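Long-range contacts in diaminopimelate decarboxylase (Psychromonas ingrahamii, PDB 4XG1), which probably catalyses the pyridoxal phosphate-dependent decarboxylation of meso-diaminopimelate to L-lysine, the last step of lysine biosynthesis: residues B[107-112]-B[131-136]; B[62-67]-B[84-89]; B[149-154]-B[174-179]. One frame throughout, in Å; residues are numbered along the deposited sequence.

How the contacts relate
All three contacts belong to the TIM barrel that binds pyridoxal phosphate; contact 2 comes first along the chain, then contact 1, then contact 3. Contact 2 brings helix 84-92 against the loop leading into helix 66-74, contact 1 joins helices 109-117 and 128-140, and contact 3 pairs strands 145-152 and 174-175. The centres of contacts 1 and 2 lie about 21 Å apart, and between them Val84 N probably hydrogen-bonds to Glu111 OE2; contact 1 meets contact 3, about 20 Å away between centres, through Leu131 and Ile149. Contacts 2 and 3 do not touch. Contacts 1 and 2 also reach the second subunit, so their helices face the dimer interface.

Contact 1. Residues B[107-112]-B[131-136]; sequences KTEIEI and LYRINS
Two helices on the outside of the TIM barrel, 109-117 and 128-140, come together where Arg133 of the second reaches across to the N-terminus of the first. Its NH1 donates to the carbonyl oxygen Lys107 O at 2.9 Å, at a bent N-H...O angle of 140°, with the acceptor near the guanidinium plane at its edge. CG stands opposite the backbone N (chi1 176°), and a bend at chi3 brings NH1 to the Lys107 carbonyl. On the way Arg133 CD rests against two side chains, Glu109 CG at 3.7 Å and Ile112 CD1 at 3.7 Å, which come from directions about a right angle apart; both neighbours cross the arginine at about a right angle. Glu109 OE2 sits over one guanidinium face, 4.4 Å from Arg133 NE, where no N-H points at it, so only charge links the two. Deeper in, Ile112 CD1 packs on Ile134 CG1 at 4.0 Å, and both isoleucines rest on Phe123 of strand 122-125. The helix start itself is closed by a capping box: Glu111 N donates to Thr108 OG1 at 3.1 Å, and Thr108 N returns a nearly straight bond to the anti lone pair of Glu111 OE1. Lys107 points its amine elsewhere, into a salt bridge with Glu130. Because Arg133 NH1 also forms a salt bridge with Glu291 of the second subunit, one nitrogen ties the helix start to the dimer interface; Glu291 would probably stabilise the positive charge, with Glu109 as a more distant contributor.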
ATOM      1  N   LYS B 107     -13.170  -6.406 -13.729  1.00 12.99           N
ATOM      2  CA  LYS B 107     -13.622  -7.757 -13.322  1.00 14.09           C
ATOM      3  C   LYS B 107     -13.139  -8.805 -14.320  1.00 15.42           C
ATOM      4  O   LYS B 107     -13.353  -8.647 -15.520  1.00 16.33           O
ATOM      5  CB  LYS B 107     -15.145  -7.798 -13.271  1.00 13.75           C
ATOM      6  CG  LYS B 107     -15.779  -6.791 -12.330  1.00 13.67           C
ATOM      7  CD  LYS B 107     -17.277  -6.960 -12.302  1.00 13.55           C
ATOM      8  CE  LYS B 107     -17.993  -5.856 -11.548  1.00 13.84           C
ATOM      9  NZ  LYS B 107     -18.139  -4.604 -12.340  1.00 14.26           N
ATOM     10  N   THR B 108     -12.485  -9.853 -13.835  1.00 17.08           N
ATOM     11  CA  THR B 108     -12.075 -11.004 -14.697  1.00 18.14           C
ATOM     12  C   THR B 108     -13.189 -12.042 -14.868  1.00 19.69           C
ATOM     13  O   THR B 108     -14.171 -12.084 -14.096  1.00 19.02           O
ATOM     14  CB  THR B 108     -10.879 -11.780 -14.121  1.00 17.10           C
ATOM     15  OG1 THR B 108     -11.269 -12.454 -12.913  1.00 16.68           O
ATOM     16  CG2 THR B 108      -9.749 -10.871 -13.856  1.00 16.87           C
ATOM     17  N   GLU B 109     -13.041 -12.863 -15.895  1.00 23.50           N
ATOM     18  CA  GLU B 109     -14.045 -13.903 -16.183  1.00 27.11           C
ATOM     19  C   GLU B 109     -14.177 -14.837 -14.994  1.00 25.06           C
ATOM     20  O   GLU B 109     -15.291 -15.197 -14.588  1.00 23.06           O
ATOM     21  CB  GLU B 109     -13.666 -14.692 -17.441  1.00 32.31           C
ATOM     22  CG  GLU B 109     -13.720 -13.853 -18.705  1.00 38.59           C
ATOM     23  CD  GLU B 109     -13.217 -14.583 -19.926  1.00 46.55           C
ATOM     24  OE1 GLU B 109     -13.880 -15.564 -20.372  1.00 57.96           O
ATOM     25  OE2 GLU B 109     -12.145 -14.171 -20.438  1.00 48.60           O
ATOM     26  N   ILE B 110     -13.031 -15.160 -14.395  1.00 25.05           N
ATOM     27  CA  ILE B 110     -12.993 -15.993 -13.204  1.00 25.08           C
ATOM     28  C   ILE B 110     -13.814 -15.401 -12.057  1.00 24.31           C
ATOM     29  O   ILE B 110     -14.589 -16.109 -11.407  1.00 26.99           O
ATOM     30  CB  ILE B 110     -11.549 -16.262 -12.751  1.00 28.32           C
ATOM     31  CG1 ILE B 110     -10.869 -17.180 -13.778  1.00 31.77           C
ATOM     32  CG2 ILE B 110     -11.523 -16.923 -11.368  1.00 28.26           C
ATOM     33  CD1 ILE B 110      -9.413 -17.494 -13.484  1.00 31.51           C
ATOM     34  N   GLU B 111     -13.672 -14.103 -11.826  1.00 22.77           N
ATOM     35  CA  GLU B 111     -14.441 -13.438 -10.790  1.00 21.75           C
ATOM     36  C   GLU B 111     -15.907 -13.428 -11.156  1.00 19.79           C
ATOM     37  O   GLU B 111     -16.756 -13.568 -10.304  1.00 19.58           O
ATOM     38  CB  GLU B 111     -13.947 -11.991 -10.564  1.00 21.55           C
ATOM     39  CG  GLU B 111     -12.504 -11.889 -10.108  1.00 21.85           C
ATOM     40  CD  GLU B 111     -12.057 -10.441  -9.855  1.00 21.35           C
ATOM     41  OE1 GLU B 111     -11.884  -9.705 -10.845  1.00 20.34           O
ATOM     42  OE2 GLU B 111     -11.855 -10.074  -8.674  1.00 20.12           O
ATOM     43  N   ILE B 112     -16.208 -13.181 -12.411  1.00 20.62           N
ATOM     44  CA  ILE B 112     -17.620 -13.086 -12.818  1.00 23.66           C
ATOM     45  C   ILE B 112     -18.333 -14.432 -12.701  1.00 23.93           C
ATOM     46  O   ILE B 112     -19.447 -14.520 -12.186  1.00 24.31           O
ATOM     47  CB  ILE B 112     -17.752 -12.590 -14.247  1.00 24.80           C
ATOM     48  CG1 ILE B 112     -17.308 -11.122 -14.343  1.00 26.29           C
ATOM     49  CG2 ILE B 112     -19.195 -12.688 -14.691  1.00 26.14           C
ATOM     50  CD1 ILE B 112     -16.743 -10.757 -15.704  1.00 27.50           C
ATOM     51  N   LEU B 131     -19.816  -5.622 -20.349  1.00 24.24           N
ATOM     52  CA  LEU B 131     -21.095  -6.225 -20.713  1.00 23.18           C
ATOM     53  C   LEU B 131     -20.888  -7.490 -21.537  1.00 23.01           C
ATOM     54  O   LEU B 131     -21.471  -8.506 -21.254  1.00 22.79           O
ATOM     55  CB  LEU B 131     -21.962  -5.265 -21.495  1.00 21.79           C
ATOM     56  CG  LEU B 131     -22.651  -4.157 -20.729  1.00 20.73           C
ATOM     57  CD1 LEU B 131     -23.350  -3.265 -21.728  1.00 21.44           C
ATOM     58  CD2 LEU B 131     -23.654  -4.622 -19.720  1.00 20.29           C
ATOM     59  N   TYR B 132     -20.065  -7.424 -22.561  1.00 26.23           N
ATOM     60  CA  TYR B 132     -19.881  -8.583 -23.430  1.00 30.92           C
ATOM     61  C   TYR B 132     -19.255  -9.714 -22.655  1.00 32.56           C
ATOM     62  O   TYR B 132     -19.581 -10.876 -22.873  1.00 39.73           O
ATOM     63  CB  TYR B 132     -19.052  -8.228 -24.687  1.00 34.60           C
ATOM     64  CG  TYR B 132     -19.798  -7.274 -25.633  1.00 42.78           C
ATOM     65  CD1 TYR B 132     -21.020  -7.649 -26.213  1.00 47.79           C
ATOM     66  CD2 TYR B 132     -19.307  -5.994 -25.922  1.00 47.96           C
ATOM     67  CE1 TYR B 132     -21.722  -6.786 -27.047  1.00 50.26           C
ATOM     68  CE2 TYR B 132     -20.007  -5.124 -26.761  1.00 50.83           C
ATOM     69  CZ  TYR B 132     -21.215  -5.529 -27.312  1.00 53.98           C
ATOM     70  OH  TYR B 132     -21.906  -4.694 -28.149  1.00 55.14           O
ATOM     71  N   ARG B 133     -18.320  -9.381 -21.774  1.00 32.31           N
ATOM     72  CA  ARG B 133     -17.617 -10.394 -21.028  1.00 28.62           C
ATOM     73  C   ARG B 133     -18.593 -11.101 -20.097  1.00 28.66           C
ATOM     74  O   ARG B 133     -18.579 -12.315 -19.979  1.00 27.47           O
ATOM     75  CB  ARG B 133     -16.473  -9.787 -20.243  1.00 27.24           C
ATOM     76  CG  ARG B 133     -15.786 -10.818 -19.367  1.00 26.23           C
ATOM     77  CD  ARG B 133     -14.566 -10.270 -18.658  1.00 24.75           C
ATOM     78  NE  ARG B 133     -13.452 -10.106 -19.562  1.00 23.72           N
ATOM     79  CZ  ARG B 133     -12.245  -9.709 -19.193  1.00 21.11           C
ATOM     80  NH1 ARG B 133     -12.002  -9.426 -17.942  1.00 22.23           N
ATOM     81  NH2 ARG B 133     -11.287  -9.612 -20.079  1.00 20.04           N
ATOM     82  N   ILE B 134     -19.439 -10.333 -19.439  1.00 27.82           N
ATOM     83  CA  ILE B 134     -20.339 -10.909 -18.488  1.00 29.58           C
ATOM     84  C   ILE B 134     -21.287 -11.814 -19.230  1.00 35.40           C
ATOM     85  O   ILE B 134     -21.447 -12.985 -18.877  1.00 41.07           O
ATOM     86  CB  ILE B 134     -21.126  -9.842 -17.726  1.00 27.98           C
ATOM     87  CG1 ILE B 134     -20.171  -9.080 -16.805  1.00 27.97           C
ATOM     88  CG2 ILE B 134     -22.244 -10.471 -16.901  1.00 27.54           C
ATOM     89  CD1 ILE B 134     -20.815  -7.949 -16.028  1.00 27.60           C
ATOM     90  N   ASN B 135     -21.918 -11.263 -20.259  1.00 38.63           N
ATOM     91  CA  ASN B 135     -22.868 -11.996 -21.064  1.00 34.97           C
ATOM     92  C   ASN B 135     -22.239 -13.280 -21.570  1.00 36.49           C
ATOM     93  O   ASN B 135     -22.887 -14.339 -21.570  1.00 36.87           O
ATOM     94  CB  ASN B 135     -23.313 -11.156 -22.242  1.00 33.35           C
ATOM     95  CG  ASN B 135     -24.371 -11.845 -23.082  1.00 30.11           C
ATOM     96  OD1 ASN B 135     -25.532 -11.960 -22.681  1.00 29.23           O
ATOM     97  ND2 ASN B 135     -23.963 -12.322 -24.247  1.00 29.31           N
ATOM     98  N   SER B 136     -20.986 -13.180 -21.998  1.00 31.92           N
ATOM     99  CA  SER B 136     -20.259 -14.327 -22.496  1.00 32.39           C
ATOM    100  C   SER B 136     -20.069 -15.426 -21.440  1.00 36.90           C
ATOM    101  O   SER B 136     -20.228 -16.620 -21.728  1.00 40.13           O
ATOM    102  CB  SER B 136     -18.918 -13.857 -23.013  1.00 33.30           C
ATOM    103  OG  SER B 136     -18.101 -14.951 -23.385  1.00 32.83           O
TER

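Contact 2. Residues B[62-67]-B[84-89]; sequences ANSNLA and VGELMR. With SCN (thiocyanate ion), chain E.
Arg89 packs tightly on Ser64, with Leu66 crossing it, beside the loop of Lys61, the predicted site of cofactor attachment, while a water and a thiocyanate mediate the looser side. On the tight side Ser64 CB touches Arg89 CD at 3.6 Å, and the arginine runs extended from CG to NE before its guanidinium turns back to the 62-67 loop. There NH1 comes within 2.7 Å of Ser64 O, but the N-H...O angle of only 116° makes this a weak hydrogen bond. Leu66 crosses the arginine side chain at about a right angle, its CD2 methyl 3.7 Å from Arg89 O and close to NH1. Its CG is set opposite the carbonyl carbon (chi1 -64°), and from there the branch reaches over to helix 84-92. Just before this, Asn63 OD1 accepts from Asn65 N in an Asx turn, and Asn65 OD1 caps helix 66-74 by accepting from Ala67 N, a donor well above its carbonyl plane.

The loose side is bridged rather than touching. Ser64 OG and Glu86 OE2 stand 4.0 Å apart, and one water donates to both, at 2.7 Å to Ser64 OG. Ser64 OG is also bonded to Val60 O, and Glu86 OE1 is bonded to Val82 N. At the guanidinium edge, the thiocyanate, probably left from crystallisation, takes weak bonds, its N 3.3 Å from Arg89 NH2. The strongest polar partner of Arg89 is Glu416 of the second subunit, whose OE1 also accepts from Leu66 N. The charge of this buried arginine is therefore probably balanced across the dimer interface, with the Ser64 carbonyl as a lesser partner.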
ATOM      1  N   ALA B  62     -13.307  -0.839   2.524  1.00  7.60           N
ATOM      2  CA  ALA B  62     -12.950   0.080   3.619  1.00  7.58           C
ATOM      3  C   ALA B  62     -12.290  -0.653   4.765  1.00  7.45           C
ATOM      4  O   ALA B  62     -11.421  -0.126   5.450  1.00  7.50           O
ATOM      5  CB  ALA B  62     -14.183   0.783   4.136  1.00  7.54           C
ATOM      6  N   ASN B  63     -12.749  -1.867   4.976  1.00  7.43           N
ATOM      7  CA  ASN B  63     -12.269  -2.724   6.055  1.00  7.36           C
ATOM      8  C   ASN B  63     -12.909  -4.068   5.820  1.00  7.39           C
ATOM      9  O   ASN B  63     -14.126  -4.197   5.936  1.00  7.81           O
ATOM     10  CB  ASN B  63     -12.687  -2.177   7.416  1.00  7.10           C
ATOM     11  CG  ASN B  63     -12.011  -2.884   8.534  1.00  7.00           C
ATOM     12  OD1 ASN B  63     -12.036  -4.092   8.560  1.00  7.42           O
ATOM     13  ND2 ASN B  63     -11.326  -2.155   9.425  1.00  6.78           N
ATOM     14  N   SER B  64     -12.093  -5.049   5.491  1.00  7.34           N
ATOM     15  CA  SER B  64     -12.579  -6.325   5.025  1.00  7.34           C
ATOM     16  C   SER B  64     -12.373  -7.425   6.055  1.00  7.37           C
ATOM     17  O   SER B  64     -12.552  -8.620   5.759  1.00  6.83           O
ATOM     18  CB  SER B  64     -11.835  -6.691   3.728  1.00  7.30           C
ATOM     19  OG  SER B  64     -11.677  -5.545   2.926  1.00  7.06           O
ATOM     20  N   ASN B  65     -12.027  -7.037   7.264  1.00  7.58           N
ATOM     21  CA  ASN B  65     -11.805  -8.026   8.288  1.00  8.29           C
ATOM     22  C   ASN B  65     -13.037  -8.921   8.501  1.00  8.39           C
ATOM     23  O   ASN B  65     -14.144  -8.426   8.536  1.00  7.98           O
ATOM     24  CB  ASN B  65     -11.446  -7.347   9.577  1.00  8.62           C
ATOM     25  CG  ASN B  65     -11.217  -8.339  10.695  1.00  9.42           C
ATOM     26  OD1 ASN B  65     -12.153  -8.713  11.407  1.00 10.59           O
ATOM     27  ND2 ASN B  65      -9.995  -8.802  10.834  1.00  9.67           N
ATOM     28  N   LEU B  66     -12.818 -10.229   8.673  1.00  9.09           N
ATOM     29  CA  LEU B  66     -13.913 -11.185   8.773  1.00  9.54           C
ATOM     30  C   LEU B  66     -14.899 -10.875   9.948  1.00  9.82           C
ATOM     31  O   LEU B  66     -16.081 -11.009   9.792  1.00 10.47           O
ATOM     32  CB  LEU B  66     -13.397 -12.588   8.941  1.00  9.31           C
ATOM     33  CG  LEU B  66     -12.596 -13.192   7.811  1.00  9.35           C
ATOM     34  CD1 LEU B  66     -12.345 -14.663   8.118  1.00  9.25           C
ATOM     35  CD2 LEU B  66     -13.275 -13.070   6.504  1.00  9.79           C
ATOM     36  N   ALA B  67     -14.389 -10.468  11.082  1.00 10.29           N
ATOM     37  CA  ALA B  67     -15.212 -10.181  12.218  1.00 11.17           C
ATOM     38  C   ALA B  67     -16.048  -8.977  11.908  1.00 12.13           C
ATOM     39  O   ALA B  67     -17.202  -8.930  12.268  1.00 13.68           O
ATOM     40  CB  ALA B  67     -14.378  -9.919  13.472  1.00 10.82           C
ATOM     41  N   VAL B  84     -13.133 -11.101  -6.339  1.00  8.27           N
ATOM     42  CA  VAL B  84     -13.471 -12.412  -5.851  1.00  8.79           C
ATOM     43  C   VAL B  84     -12.914 -12.635  -4.442  1.00  9.03           C
ATOM     44  O   VAL B  84     -13.453 -13.377  -3.658  1.00  9.19           O
ATOM     45  CB  VAL B  84     -12.982 -13.526  -6.824  1.00  9.05           C
ATOM     46  CG1 VAL B  84     -11.460 -13.518  -6.986  1.00  8.92           C
ATOM     47  CG2 VAL B  84     -13.441 -14.905  -6.318  1.00  9.30           C
ATOM     48  N   GLY B  85     -11.806 -12.004  -4.129  1.00  9.70           N
ATOM     49  CA  GLY B  85     -11.260 -12.061  -2.785  1.00  9.88           C
ATOM     50  C   GLY B  85     -12.292 -11.544  -1.824  1.00 10.28           C
ATOM     51  O   GLY B  85     -12.492 -12.127  -0.744  1.00 10.17           O
ATOM     52  N   GLU B  86     -12.950 -10.433  -2.193  1.00 10.53           N
ATOM     53  CA  GLU B  86     -13.962  -9.836  -1.311  1.00 10.86           C
ATOM     54  C   GLU B  86     -15.194 -10.698  -1.262  1.00 11.28           C
ATOM     55  O   GLU B  86     -15.810 -10.828  -0.213  1.00 11.58           O
ATOM     56  CB  GLU B  86     -14.284  -8.385  -1.687  1.00 10.76           C
ATOM     57  CG  GLU B  86     -13.121  -7.446  -1.356  1.00 10.79           C
ATOM     58  CD  GLU B  86     -13.456  -5.970  -1.454  1.00 10.95           C
ATOM     59  OE1 GLU B  86     -14.528  -5.629  -2.010  1.00 11.79           O
ATOM     60  OE2 GLU B  86     -12.653  -5.131  -0.977  1.00 10.72           O
ATOM     61  N   LEU B  87     -15.549 -11.285  -2.385  1.00 12.25           N
ATOM     62  CA  LEU B  87     -16.673 -12.201  -2.426  1.00 13.99           C
ATOM     63  C   LEU B  87     -16.469 -13.316  -1.406  1.00 15.85           C
ATOM     64  O   LEU B  87     -17.362 -13.594  -0.601  1.00 14.46           O
ATOM     65  CB  LEU B  87     -16.829 -12.806  -3.822  1.00 14.58           C
ATOM     66  CG  LEU B  87     -17.834 -13.962  -3.980  1.00 14.46           C
ATOM     67  CD1 LEU B  87     -19.236 -13.534  -3.599  1.00 14.67           C
ATOM     68  CD2 LEU B  87     -17.830 -14.494  -5.397  1.00 14.44           C
ATOM     69  N   MET B  88     -15.286 -13.932  -1.433  1.00 17.74           N
ATOM     70  CA  MET B  88     -14.985 -15.055  -0.516  1.00 19.28           C
ATOM     71  C   MET B  88     -14.908 -14.605   0.921  1.00 17.49           C
ATOM     72  O   MET B  88     -15.304 -15.333   1.818  1.00 19.63           O
ATOM     73  CB  MET B  88     -13.698 -15.768  -0.935  1.00 21.48           C
ATOM     74  CG  MET B  88     -13.786 -16.415  -2.331  1.00 25.21           C
ATOM     75  SD  MET B  88     -15.285 -17.434  -2.499  1.00 30.76           S
ATOM     76  CE  MET B  88     -15.767 -17.107  -4.190  1.00 32.04           C
ATOM     77  N   ARG B  89     -14.411 -13.406   1.153  1.00 15.74           N
ATOM     78  CA  ARG B  89     -14.382 -12.875   2.502  1.00 15.29           C
ATOM     79  C   ARG B  89     -15.794 -12.768   3.049  1.00 15.92           C
ATOM     80  O   ARG B  89     -16.083 -13.195   4.155  1.00 15.48           O
ATOM     81  CB  ARG B  89     -13.732 -11.483   2.549  1.00 14.18           C
ATOM     82  CG  ARG B  89     -12.219 -11.497   2.649  1.00 13.75           C
ATOM     83  CD  ARG B  89     -11.633 -10.089   2.707  1.00 12.90           C
ATOM     84  NE  ARG B  89     -10.230 -10.101   3.075  1.00 12.40           N
ATOM     85  CZ  ARG B  89      -9.771 -10.326   4.303  1.00 13.47           C
ATOM     86  NH1 ARG B  89     -10.598 -10.506   5.343  1.00 14.40           N
ATOM     87  NH2 ARG B  89      -8.468 -10.377   4.535  1.00 13.69           N
TER
HETATM   88  S   SCN E 501      -7.736  -6.686   2.649  1.00 65.88           S
HETATM   89  C   SCN E 501      -7.411  -8.069   2.162  1.00 53.32           C
HETATM   90  N   SCN E 501      -7.170  -9.132   1.771  1.00 42.01           N
HETATM   91  O   HOH W   1     -10.628  -5.794   0.399  1.00  6.36           O

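Contact 3. Residues B[149-154]-B[174-179]; sequences IRINPN and IEIEQA
The side-chain amide of Asn152 lays one face over the backbone of Ile174, its partner in a parallel strand pair of the TIM barrel, with Asn152 CG 3.7 Å from Ile174 O, while its ND2 donates to Phe172 O. The other amide, that of Asn154, meets the Ile176 CG2 methyl at ND2, 3.3 Å away and some 20° out of the amide plane, and its OD1 accepts from Lys217.

The two strands, 145-152 and 174-175, are joined through helix 161-169 in a beta-alpha-beta crossover. Ile174 brackets the neighbouring strand in the usual parallel way, its N donating to Arg150 O at 2.7 Å and its O accepting from Asn152 N at 2.7 Å. One step on, Ile176 N reaches Asn152 O at 3.1 Å, from above the carbonyl plane, as the segment leaves the strand for a 3-10 turn. Ile174 O also receives a CA-H contact from Ile151.

Isoleucines fill the space between the strand pair and the helices outside it. Ile149 CG2 meets Ile174 CG1 at 3.6 Å, and both side chains lean on Val182 of helix 179-188. With CG1 of Ile176 opposite its backbone N (chi1 -165°), the CD1 methyl lands on Ile151 CG2, the two side chains crossing near a right angle. Arg150 runs fully extended the other way, to a salt bridge with Glu126, and its side chain comes, nearest atoms, within about 4 Å of the bound pyridoxal phosphate-lysine adduct. The last touch falls at the start of helix 179-188, where Ala179 CB lies 3.9 Å from Ile151 CD1.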
ATOM      1  N   ILE B 149     -25.803  -0.416 -14.703  1.00 21.80           N
ATOM      2  CA  ILE B 149     -24.728   0.292 -15.322  1.00 20.30           C
ATOM      3  C   ILE B 149     -24.350   1.365 -14.362  1.00 18.56           C
ATOM      4  O   ILE B 149     -25.211   2.035 -13.797  1.00 19.37           O
ATOM      5  CB  ILE B 149     -25.132   0.940 -16.636  1.00 21.96           C
ATOM      6  CG1 ILE B 149     -25.836  -0.073 -17.565  1.00 21.95           C
ATOM      7  CG2 ILE B 149     -23.906   1.536 -17.349  1.00 21.52           C
ATOM      8  CD1 ILE B 149     -24.906  -1.065 -18.202  1.00 20.54           C
ATOM      9  N   ARG B 150     -23.052   1.503 -14.140  1.00 17.85           N
ATOM     10  CA  ARG B 150     -22.532   2.640 -13.384  1.00 17.65           C
ATOM     11  C   ARG B 150     -22.516   3.875 -14.315  1.00 17.50           C
ATOM     12  O   ARG B 150     -21.801   3.905 -15.339  1.00 18.02           O
ATOM     13  CB  ARG B 150     -21.131   2.375 -12.853  1.00 17.00           C
ATOM     14  CG  ARG B 150     -20.645   3.466 -11.907  1.00 17.09           C
ATOM     15  CD  ARG B 150     -19.214   3.211 -11.451  1.00 16.59           C
ATOM     16  NE  ARG B 150     -18.741   4.283 -10.613  1.00 16.53           N
ATOM     17  CZ  ARG B 150     -17.604   4.271  -9.948  1.00 15.75           C
ATOM     18  NH1 ARG B 150     -16.822   3.221  -9.971  1.00 15.70           N
ATOM     19  NH2 ARG B 150     -17.268   5.330  -9.240  1.00 16.80           N
ATOM     20  N   ILE B 151     -23.298   4.870 -13.922  1.00 15.39           N
ATOM     21  CA  ILE B 151     -23.530   6.025 -14.705  1.00 15.23           C
ATOM     22  C   ILE B 151     -22.887   7.217 -14.053  1.00 14.71           C
ATOM     23  O   ILE B 151     -22.862   7.347 -12.833  1.00 14.85           O
ATOM     24  CB  ILE B 151     -25.044   6.321 -14.797  1.00 16.20           C
ATOM     25  CG1 ILE B 151     -25.753   5.207 -15.534  1.00 15.76           C
ATOM     26  CG2 ILE B 151     -25.318   7.668 -15.473  1.00 17.02           C
ATOM     27  CD1 ILE B 151     -25.183   4.942 -16.906  1.00 15.97           C
ATOM     28  N   ASN B 152     -22.304   8.046 -14.900  1.00 14.66           N
ATOM     29  CA  ASN B 152     -21.736   9.292 -14.493  1.00 15.10           C
ATOM     30  C   ASN B 152     -22.687  10.403 -14.874  1.00 15.98           C
ATOM     31  O   ASN B 152     -22.686  10.876 -16.023  1.00 14.66           O
ATOM     32  CB  ASN B 152     -20.362   9.500 -15.153  1.00 14.89           C
ATOM     33  CG  ASN B 152     -19.416   8.341 -14.903  1.00 13.92           C
ATOM     34  OD1 ASN B 152     -19.606   7.577 -13.981  1.00 12.96           O
ATOM     35  ND2 ASN B 152     -18.385   8.223 -15.730  1.00 14.15           N
ATOM     36  N   PRO B 153     -23.465  10.868 -13.890  1.00 17.29           N
ATOM     37  CA  PRO B 153     -24.284  12.024 -14.177  1.00 17.72           C
ATOM     38  C   PRO B 153     -23.513  13.284 -14.516  1.00 21.11           C
ATOM     39  O   PRO B 153     -22.346  13.450 -14.162  1.00 21.74           O
ATOM     40  CB  PRO B 153     -25.082  12.227 -12.903  1.00 16.92           C
ATOM     41  CG  PRO B 153     -24.510  11.309 -11.868  1.00 17.31           C
ATOM     42  CD  PRO B 153     -23.310  10.633 -12.435  1.00 17.25           C
ATOM     43  N   ASN B 154     -24.233  14.211 -15.107  1.00 24.40           N
ATOM     44  CA  ASN B 154     -23.704  15.437 -15.589  1.00 27.25           C
ATOM     45  C   ASN B 154     -23.983  16.355 -14.437  1.00 27.52           C
ATOM     46  O   ASN B 154     -24.924  17.156 -14.458  1.00 29.51           O
ATOM     47  CB  ASN B 154     -24.477  15.889 -16.838  1.00 32.52           C
ATOM     48  CG  ASN B 154     -26.005  15.779 -16.677  1.00 37.99           C
ATOM     49  OD1 ASN B 154     -26.647  16.795 -16.443  1.00 42.43           O
ATOM     50  ND2 ASN B 154     -26.594  14.559 -16.798  1.00 36.42           N
ATOM     51  N   ILE B 174     -20.019   4.985 -17.109  1.00 16.35           N
ATOM     52  CA  ILE B 174     -20.440   5.374 -18.440  1.00 17.79           C
ATOM     53  C   ILE B 174     -21.052   6.748 -18.312  1.00 18.06           C
ATOM     54  O   ILE B 174     -21.864   7.025 -17.406  1.00 18.40           O
ATOM     55  CB  ILE B 174     -21.495   4.428 -18.977  1.00 19.88           C
ATOM     56  CG1 ILE B 174     -20.988   2.975 -18.973  1.00 20.59           C
ATOM     57  CG2 ILE B 174     -21.943   4.861 -20.374  1.00 20.62           C
ATOM     58  CD1 ILE B 174     -19.875   2.703 -19.941  1.00 21.60           C
ATOM     59  N   GLU B 175     -20.637   7.629 -19.196  1.00 19.65           N
ATOM     60  CA  GLU B 175     -21.175   8.978 -19.199  1.00 23.34           C
ATOM     61  C   GLU B 175     -22.668   8.936 -19.568  1.00 23.03           C
ATOM     62  O   GLU B 175     -23.099   8.192 -20.435  1.00 21.11           O
ATOM     63  CB  GLU B 175     -20.319   9.917 -20.063  1.00 26.18           C
ATOM     64  CG  GLU B 175     -20.313   9.594 -21.533  1.00 30.83           C
ATOM     65  CD  GLU B 175     -19.674  10.700 -22.354  1.00 35.22           C
ATOM     66  OE1 GLU B 175     -18.897  11.489 -21.787  1.00 40.21           O
ATOM     67  OE2 GLU B 175     -19.973  10.787 -23.568  1.00 36.54           O
ATOM     68  N   ILE B 176     -23.451   9.721 -18.842  1.00 24.27           N
ATOM     69  CA  ILE B 176     -24.912   9.747 -18.996  1.00 26.12           C
ATOM     70  C   ILE B 176     -25.378   9.963 -20.433  1.00 26.22           C
ATOM     71  O   ILE B 176     -26.397   9.439 -20.842  1.00 26.25           O
ATOM     72  CB  ILE B 176     -25.541  10.796 -18.060  1.00 24.78           C
ATOM     73  CG1 ILE B 176     -27.053  10.567 -17.940  1.00 26.96           C
ATOM     74  CG2 ILE B 176     -25.211  12.189 -18.549  1.00 23.98           C
ATOM     75  CD1 ILE B 176     -27.579  10.653 -16.517  1.00 27.11           C
ATOM     76  N   GLU B 177     -24.607  10.714 -21.202  1.00 30.14           N
ATOM     77  CA  GLU B 177     -24.930  10.964 -22.614  1.00 31.04           C
ATOM     78  C   GLU B 177     -25.050   9.674 -23.404  1.00 27.00           C
ATOM     79  O   GLU B 177     -25.666   9.652 -24.450  1.00 26.85           O
ATOM     80  CB  GLU B 177     -23.874  11.885 -23.259  1.00 34.70           C
ATOM     81  CG  GLU B 177     -23.931  13.340 -22.791  1.00 40.06           C
ATOM     82  CD  GLU B 177     -23.219  13.582 -21.415  1.00 47.93           C
ATOM     83  OE1 GLU B 177     -23.707  14.417 -20.581  1.00 47.57           O
ATOM     84  OE2 GLU B 177     -22.152  12.933 -21.148  1.00 49.60           O
ATOM     85  N   GLN B 178     -24.425   8.614 -22.931  1.00 23.63           N
ATOM     86  CA  GLN B 178     -24.474   7.355 -23.635  1.00 22.87           C
ATOM     87  C   GLN B 178     -25.229   6.311 -22.863  1.00 21.45           C
ATOM     88  O   GLN B 178     -25.195   5.150 -23.235  1.00 19.43           O
ATOM     89  CB  GLN B 178     -23.075   6.827 -23.906  1.00 25.71           C
ATOM     90  CG  GLN B 178     -22.148   7.817 -24.575  1.00 27.94           C
ATOM     91  CD  GLN B 178     -20.755   7.275 -24.598  1.00 31.76           C
ATOM     92  OE1 GLN B 178     -20.545   6.086 -24.833  1.00 33.10           O
ATOM     93  NE2 GLN B 178     -19.775   8.143 -24.346  1.00 34.96           N
ATOM     94  N   ALA B 179     -25.928   6.711 -21.804  1.00 20.80           N
ATOM     95  CA  ALA B 179     -26.591   5.741 -20.943  1.00 23.80           C
ATOM     96  C   ALA B 179     -27.529   4.840 -21.742  1.00 26.43           C
ATOM     97  O   ALA B 179     -27.350   3.618 -21.792  1.00 27.22           O
ATOM     98  CB  ALA B 179     -27.344   6.445 -19.816  1.00 23.80           C
TER